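Local coordinates for V-type ATP synthase alpha chain (Nanoarchaeum equitans Kin4-M, PDB 5BN3), which belongs to the ATP synthase alpha/beta family and binds adenosine-5'-diphosphate through a nucleotide-binding domain of the P-loop type, at residues L349-A354 against N393-L397; F356-G361 against L373-G377. All coordinates share one frame; numbering follows the deposited sequence.

Interaction 1 of 2, residues L349-A354 against N393-L397; sequences LLRKLA and NTLRL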
ATOM      1  N   LEU A 349      20.381  -7.692   2.589  1.00 32.00           N
ATOM      2  CA  LEU A 349      20.684  -6.327   3.022  1.00 31.71           C
ATOM      3  C   LEU A 349      21.196  -6.271   4.461  1.00 25.33           C
ATOM      4  O   LEU A 349      22.202  -5.621   4.738  1.00 30.55           O
ATOM      5  CB  LEU A 349      19.456  -5.424   2.872  1.00 31.40           C
ATOM      6  CG  LEU A 349      19.628  -3.985   3.370  1.00 33.05           C
ATOM      7  CD1 LEU A 349      20.717  -3.272   2.586  1.00 37.13           C
ATOM      8  CD2 LEU A 349      18.320  -3.210   3.289  1.00 32.78           C
ATOM      9  N   LEU A 350      20.504  -6.955   5.369  1.00 29.71           N
ATOM     10  CA  LEU A 350      20.881  -6.953   6.782  1.00 28.91           C
ATOM     11  C   LEU A 350      22.284  -7.515   7.004  1.00 41.68           C
ATOM     12  O   LEU A 350      23.066  -6.966   7.778  1.00 30.16           O
ATOM     13  CB  LEU A 350      19.860  -7.740   7.609  1.00 28.34           C
ATOM     14  CG  LEU A 350      20.183  -7.890   9.099  1.00 36.72           C
ATOM     15  CD1 LEU A 350      20.161  -6.542   9.795  1.00 36.04           C
ATOM     16  CD2 LEU A 350      19.220  -8.853   9.773  1.00 32.65           C
ATOM     17  N   ARG A 351      22.597  -8.607   6.312  1.00 32.74           N
ATOM     18  CA  ARG A 351      23.905  -9.247   6.424  1.00 30.18           C
ATOM     19  C   ARG A 351      25.013  -8.320   5.931  1.00 24.66           C
ATOM     20  O   ARG A 351      26.088  -8.248   6.534  1.00 38.36           O
ATOM     21  CB  ARG A 351      23.916 -10.558   5.628  1.00 37.11           C
ATOM     22  CG  ARG A 351      25.152 -11.425   5.834  1.00 47.58           C
ATOM     23  CD  ARG A 351      25.119 -12.644   4.921  1.00 53.72           C
ATOM     24  NE  ARG A 351      25.322 -12.282   3.519  1.00 60.65           N
ATOM     25  CZ  ARG A 351      24.880 -12.998   2.491  1.00 55.77           C
ATOM     26  NH1 ARG A 351      24.202 -14.116   2.704  1.00 72.89           N
ATOM     27  NH2 ARG A 351      25.108 -12.591   1.251  1.00 64.41           N
ATOM     28  N   LYS A 352      24.741  -7.607   4.841  1.00 30.14           N
ATOM     29  CA  LYS A 352      25.709  -6.676   4.268  1.00 28.70           C
ATOM     30  C   LYS A 352      25.964  -5.499   5.199  1.00 37.50           C
ATOM     31  O   LYS A 352      27.110  -5.110   5.412  1.00 32.05           O
ATOM     32  CB  LYS A 352      25.227  -6.171   2.903  1.00 33.06           C
ATOM     33  CG  LYS A 352      25.323  -7.197   1.778  1.00 45.96           C
ATOM     34  CD  LYS A 352      26.777  -7.498   1.426  1.00 44.35           C
ATOM     35  CE  LYS A 352      26.880  -8.460   0.248  1.00 65.34           C
ATOM     36  NZ  LYS A 352      28.289  -8.613  -0.225  1.00 64.93           N
ATOM     37  N   LEU A 353      24.891  -4.933   5.746  1.00 29.02           N
ATOM     38  CA  LEU A 353      25.005  -3.849   6.719  1.00 28.68           C
ATOM     39  C   LEU A 353      25.811  -4.298   7.933  1.00 26.66           C
ATOM     40  O   LEU A 353      26.607  -3.534   8.481  1.00 35.02           O
ATOM     41  CB  LEU A 353      23.615  -3.376   7.156  1.00 29.39           C
ATOM     42  CG  LEU A 353      22.804  -2.581   6.131  1.00 37.15           C
ATOM     43  CD1 LEU A 353      21.397  -2.323   6.640  1.00 37.56           C
ATOM     44  CD2 LEU A 353      23.493  -1.265   5.815  1.00 36.89           C
ATOM     45  N   ALA A 354      25.607  -5.547   8.342  1.00 29.38           N
ATOM     46  CA  ALA A 354      26.319  -6.106   9.482  1.00 29.76           C
ATOM     47  C   ALA A 354      27.824  -6.183   9.230  1.00 35.26           C
ATOM     48  O   ALA A 354      28.614  -5.994  10.148  1.00 35.51           O
ATOM     49  CB  ALA A 354      25.771  -7.474   9.823  1.00 31.32           C
ATOM     50  N   ASN A 393      16.763  -2.291   9.697  1.00 29.19           N
ATOM     51  CA  ASN A 393      17.889  -3.218   9.811  1.00 32.97           C
ATOM     52  C   ASN A 393      19.023  -2.636  10.647  1.00 31.67           C
ATOM     53  O   ASN A 393      19.597  -3.320  11.496  1.00 33.07           O
ATOM     54  CB  ASN A 393      18.427  -3.596   8.426  1.00 31.88           C
ATOM     55  CG  ASN A 393      17.521  -4.556   7.684  1.00 36.45           C
ATOM     56  OD1 ASN A 393      16.667  -5.214   8.281  1.00 41.97           O
ATOM     57  ND2 ASN A 393      17.714  -4.656   6.374  1.00 44.55           N
ATOM     58  N   THR A 394      19.344  -1.371  10.390  1.00 31.69           N
ATOM     59  CA  THR A 394      20.411  -0.680  11.106  1.00 33.77           C
ATOM     60  C   THR A 394      20.137  -0.602  12.610  1.00 28.55           C
ATOM     61  O   THR A 394      21.050  -0.740  13.423  1.00 28.25           O
ATOM     62  CB  THR A 394      20.629   0.740  10.532  1.00 30.93           C
ATOM     63  OG1 THR A 394      20.948   0.650   9.136  1.00 36.57           O
ATOM     64  CG2 THR A 394      21.759   1.445  11.253  1.00 32.28           C
ATOM     65  N   LEU A 395      18.874  -0.405  12.980  1.00 30.38           N
ATOM     66  CA  LEU A 395      18.502  -0.293  14.391  1.00 31.13           C
ATOM     67  C   LEU A 395      18.735  -1.582  15.176  1.00 40.57           C
ATOM     68  O   LEU A 395      18.853  -1.558  16.401  1.00 38.58           O
ATOM     69  CB  LEU A 395      17.044   0.159  14.532  1.00 32.22           C
ATOM     70  CG  LEU A 395      16.763   1.590  14.074  1.00 37.65           C
ATOM     71  CD1 LEU A 395      15.363   2.032  14.479  1.00 36.96           C
ATOM     72  CD2 LEU A 395      17.810   2.529  14.634  1.00 35.58           C
ATOM     73  N   ARG A 396      18.808  -2.710  14.476  1.00 27.55           N
ATOM     74  CA  ARG A 396      19.077  -3.978  15.149  1.00 28.52           C
ATOM     75  C   ARG A 396      20.571  -4.299  15.173  1.00 31.84           C
ATOM     76  O   ARG A 396      20.980  -5.361  15.644  1.00 34.52           O
ATOM     77  CB  ARG A 396      18.269  -5.113  14.511  1.00 36.63           C
ATOM     78  CG  ARG A 396      16.763  -4.885  14.574  1.00 39.34           C
ATOM     79  CD  ARG A 396      15.988  -6.191  14.548  1.00 49.26           C
ATOM     80  NE  ARG A 396      16.333  -7.016  13.394  1.00 42.22           N
ATOM     81  CZ  ARG A 396      15.812  -6.860  12.181  1.00 45.30           C
ATOM     82  NH1 ARG A 396      14.922  -5.906  11.956  1.00 40.56           N
ATOM     83  NH2 ARG A 396      16.183  -7.661  11.192  1.00 46.10           N
ATOM     84  N   LEU A 397      21.381  -3.359  14.691  1.00 30.68           N
ATOM     85  CA  LEU A 397      22.831  -3.542  14.649  1.00 31.54           C
ATOM     86  C   LEU A 397      23.598  -2.528  15.503  1.00 33.47           C
ATOM     87  O   LEU A 397      24.682  -2.829  16.005  1.00 40.52           O
ATOM     88  CB  LEU A 397      23.337  -3.484  13.203  1.00 35.27           C
ATOM     89  CG  LEU A 397      22.867  -4.580  12.243  1.00 37.44           C
ATOM     90  CD1 LEU A 397      23.286  -4.266  10.811  1.00 34.48           C
ATOM     91  CD2 LEU A 397      23.410  -5.933  12.667  1.00 33.57           C
TER
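L350 and N393 mark the closest backbone approach, 5.7 Å between their CA atoms, where helix 349-357 passes the last turn of helix 389-395; A354 and L397 follow at 6.7 Å between CA atoms. L350 presents a fork. Its CD1 reaches N393 CB at 3.7 Å and also meets L397 CD1, while its CD2 lies 3.6 Å from R396 NH2, the two side chains crossing at about a right angle. CG of N393 is anti to its carbonyl carbon (chi1 -74°), which sets the short amide obliquely across L349 and L350, with ND2 3.5 Å from L349 CD2. L353 crosses N393 at about a right angle, its CD1 touching N393 CB and T394 OG1. L397 suits the A354 end of the contact because its branches divide: CD1 stands 3.6 Å from A354 N and also packs on L353 CB, whereas CD2 meets the small methyl A354 CB at 4.0 Å. Two polar groups have partners beyond the segments: T394 OG1 hydrogen-bonds V390 O, and R396 NE hydrogen-bonds N230 OD1 of the neighbouring NEQ263 chain. Van der Waals contact of leucine branches and burial of largely apolar surface, rather than polar bonds between the segments, therefore hold helix 349-357 against the end of helix 389-395 and the following loop, at the interface with the NEQ263 chain, on which L350, A354 and R396 also pack.

Interaction 2 of 2, residues F356-G361 against L373-G377; sequences FYERSG and LTIIG. With MG (magnesium ion), chain L.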
ATOM      1  N   PHE A 356      29.562  -4.096   7.889  1.00 30.84           N
ATOM      2  CA  PHE A 356      30.082  -2.771   8.205  1.00 30.84           C
ATOM      3  C   PHE A 356      30.089  -2.522   9.714  1.00 42.08           C
ATOM      4  O   PHE A 356      31.147  -2.330  10.315  1.00 32.31           O
ATOM      5  CB  PHE A 356      29.253  -1.704   7.483  1.00 30.83           C
ATOM      6  CG  PHE A 356      29.677  -0.294   7.776  1.00 33.75           C
ATOM      7  CD1 PHE A 356      30.997   0.098   7.617  1.00 31.39           C
ATOM      8  CD2 PHE A 356      28.747   0.647   8.192  1.00 33.95           C
ATOM      9  CE1 PHE A 356      31.387   1.402   7.877  1.00 31.51           C
ATOM     10  CE2 PHE A 356      29.128   1.952   8.455  1.00 33.62           C
ATOM     11  CZ  PHE A 356      30.451   2.330   8.297  1.00 39.93           C
ATOM     12  N   TYR A 357      28.910  -2.545  10.329  1.00 33.58           N
ATOM     13  CA  TYR A 357      28.770  -2.172  11.737  1.00 36.13           C
ATOM     14  C   TYR A 357      29.456  -3.114  12.729  1.00 39.40           C
ATOM     15  O   TYR A 357      29.859  -2.688  13.810  1.00 36.12           O
ATOM     16  CB  TYR A 357      27.289  -2.001  12.101  1.00 33.59           C
ATOM     17  CG  TYR A 357      26.657  -0.779  11.476  1.00 37.00           C
ATOM     18  CD1 TYR A 357      26.942   0.492  11.952  1.00 36.86           C
ATOM     19  CD2 TYR A 357      25.772  -0.896  10.416  1.00 37.48           C
ATOM     20  CE1 TYR A 357      26.367   1.609  11.388  1.00 34.57           C
ATOM     21  CE2 TYR A 357      25.191   0.217   9.845  1.00 34.43           C
ATOM     22  CZ  TYR A 357      25.494   1.467  10.337  1.00 31.60           C
ATOM     23  OH  TYR A 357      24.921   2.581   9.775  1.00 34.80           O
ATOM     24  N   GLU A 358      29.594  -4.387  12.369  1.00 33.43           N
ATOM     25  CA  GLU A 358      30.244  -5.349  13.257  1.00 38.76           C
ATOM     26  C   GLU A 358      31.753  -5.118  13.360  1.00 36.91           C
ATOM     27  O   GLU A 358      32.430  -5.758  14.164  1.00 35.11           O
ATOM     28  CB  GLU A 358      29.949  -6.777  12.817  1.00 40.94           C
ATOM     29  N   ARG A 359      32.273  -4.202  12.548  1.00 31.16           N
ATOM     30  CA  ARG A 359      33.688  -3.842  12.606  1.00 33.25           C
ATOM     31  C   ARG A 359      33.963  -2.849  13.729  1.00 41.31           C
ATOM     32  O   ARG A 359      35.109  -2.659  14.126  1.00 36.52           O
ATOM     33  CB  ARG A 359      34.146  -3.238  11.278  1.00 34.06           C
ATOM     34  CG  ARG A 359      34.159  -4.198  10.099  1.00 44.70           C
ATOM     35  CD  ARG A 359      35.212  -3.754   9.102  1.00 60.06           C
ATOM     36  NE  ARG A 359      35.099  -4.424   7.811  1.00 61.95           N
ATOM     37  CZ  ARG A 359      36.062  -4.440   6.895  1.00 53.82           C
ATOM     38  NH1 ARG A 359      37.220  -3.840   7.136  1.00 56.79           N
ATOM     39  NH2 ARG A 359      35.873  -5.070   5.747  1.00 55.53           N
ATOM     40  N   SER A 360      32.913  -2.208  14.231  1.00 31.83           N
ATOM     41  CA  SER A 360      33.067  -1.273  15.339  1.00 31.46           C
ATOM     42  C   SER A 360      33.405  -2.051  16.599  1.00 39.04           C
ATOM     43  O   SER A 360      33.274  -3.276  16.635  1.00 37.76           O
ATOM     44  CB  SER A 360      31.784  -0.474  15.558  1.00 30.09           C
ATOM     45  OG  SER A 360      30.752  -1.301  16.061  1.00 32.84           O
ATOM     46  N   GLY A 361      33.855  -1.348  17.631  1.00 32.91           N
ATOM     47  CA  GLY A 361      34.145  -1.996  18.895  1.00 33.65           C
ATOM     48  C   GLY A 361      35.455  -1.559  19.506  1.00 41.09           C
ATOM     49  O   GLY A 361      36.343  -1.061  18.813  1.00 32.31           O
ATOM     50  N   LEU A 373      37.110   1.517  17.600  1.00 31.84           N
ATOM     51  CA  LEU A 373      36.537   2.056  16.372  1.00 33.34           C
ATOM     52  C   LEU A 373      35.062   2.344  16.600  1.00 33.42           C
ATOM     53  O   LEU A 373      34.264   1.432  16.824  1.00 30.52           O
ATOM     54  CB  LEU A 373      36.727   1.090  15.197  1.00 28.80           C
ATOM     55  CG  LEU A 373      36.062   1.483  13.876  1.00 33.68           C
ATOM     56  CD1 LEU A 373      36.450   2.896  13.488  1.00 36.85           C
ATOM     57  CD2 LEU A 373      36.444   0.515  12.769  1.00 36.56           C
ATOM     58  N   THR A 374      34.715   3.624  16.559  1.00 32.78           N
ATOM     59  CA  THR A 374      33.344   4.069  16.768  1.00 30.81           C
ATOM     60  C   THR A 374      32.725   4.420  15.412  1.00 25.41           C
ATOM     61  O   THR A 374      33.347   5.106  14.601  1.00 29.94           O
ATOM     62  CB  THR A 374      33.318   5.284  17.717  1.00 34.26           C
ATOM     63  OG1 THR A 374      34.110   4.999  18.882  1.00 31.57           O
ATOM     64  CG2 THR A 374      31.900   5.605  18.139  1.00 37.04           C
ATOM     65  N   ILE A 375      31.511   3.939  15.151  1.00 28.42           N
ATOM     66  CA  ILE A 375      30.901   4.119  13.833  1.00 27.45           C
ATOM     67  C   ILE A 375      29.564   4.848  13.889  1.00 38.42           C
ATOM     68  O   ILE A 375      28.631   4.405  14.559  1.00 30.46           O
ATOM     69  CB  ILE A 375      30.711   2.768  13.108  1.00 33.36           C
ATOM     70  CG1 ILE A 375      32.073   2.138  12.801  1.00 37.94           C
ATOM     71  CG2 ILE A 375      29.930   2.953  11.817  1.00 38.20           C
ATOM     72  CD1 ILE A 375      31.979   0.790  12.112  1.00 39.53           C
ATOM     73  N   ILE A 376      29.482   5.966  13.173  1.00 30.80           N
ATOM     74  CA  ILE A 376      28.242   6.723  13.065  1.00 31.69           C
ATOM     75  C   ILE A 376      27.727   6.630  11.631  1.00 36.51           C
ATOM     76  O   ILE A 376      28.387   7.098  10.703  1.00 35.51           O
ATOM     77  CB  ILE A 376      28.450   8.208  13.433  1.00 34.45           C
ATOM     78  CG1 ILE A 376      29.223   8.339  14.750  1.00 39.82           C
ATOM     79  CG2 ILE A 376      27.112   8.931  13.520  1.00 36.96           C
ATOM     80  CD1 ILE A 376      28.518   7.725  15.941  1.00 38.57           C
ATOM     81  N   GLY A 377      26.555   6.025  11.450  1.00 32.27           N
ATOM     82  CA  GLY A 377      25.979   5.871  10.125  1.00 28.87           C
ATOM     83  C   GLY A 377      24.726   6.699   9.907  1.00 37.63           C
ATOM     84  O   GLY A 377      23.705   6.489  10.562  1.00 31.19           O
TER
HETATM   85 MG    MG L 610      36.455   5.186  19.021  1.00 41.86          MG
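The F356 ring takes I375 CD1 over one face, 4.3 Å above the plane and offset toward the rim, and turns its own CD2 onto a face of the Y357 ring, over the centre. I375 CG2 touches both rings, 3.6 Å from F356 CE2 and obliquely placed against Y357, so one beta-branched side chain serves two aromatics. G377 N lies at the Y357 edge, near the ring plane; with no side chain in the way, G377 CA comes within 3.5 Å of Y357 OH. After the rings the chain reverses in a type I turn from Y357 to S360. S360 OG, in the crowded position between backbone N and carbonyl carbon (chi1 69°), bonds Y357 O at 2.8 Å, nearly along the C=O axis, and S360 N shares that acceptor. G361, whose phi of 135° a glycine readily adopts, then joins L373 in an antiparallel hydrogen-bonded pair: G361 N to L373 O is 2.9 Å and L373 N to G361 O 3.0 Å. From the same strand T374 OG1 binds a magnesium ion at 2.4 Å, together with S372 OG. Strand 370-379 runs between parallel strands 218-222 and 314-320, while helix 293-309 packs against F356 and L373; R359 forms a salt bridge with E306 of that helix and hydrogen-bonds I184 O.

Helix 349-357 serves both contacts: its earlier turns make interaction 1 and its last residues begin interaction 2, with the two centres 12 Å apart. Y357 joins them directly, its OH lying 3.7 Å from T394 CG2 and its CD2 4.2 Å from L397 CD1. Strand 370-379 runs on in the chain toward helix 389-395, so both partners of the helix come from consecutive elements. Beside this strand, strand 218-222 leads into the P-loop that holds ADP. ADP and a second magnesium ion each lie about 12 Å from G377, so interaction 2 lies near the pocket without lining it, and its magnesium at T374 is a separate site.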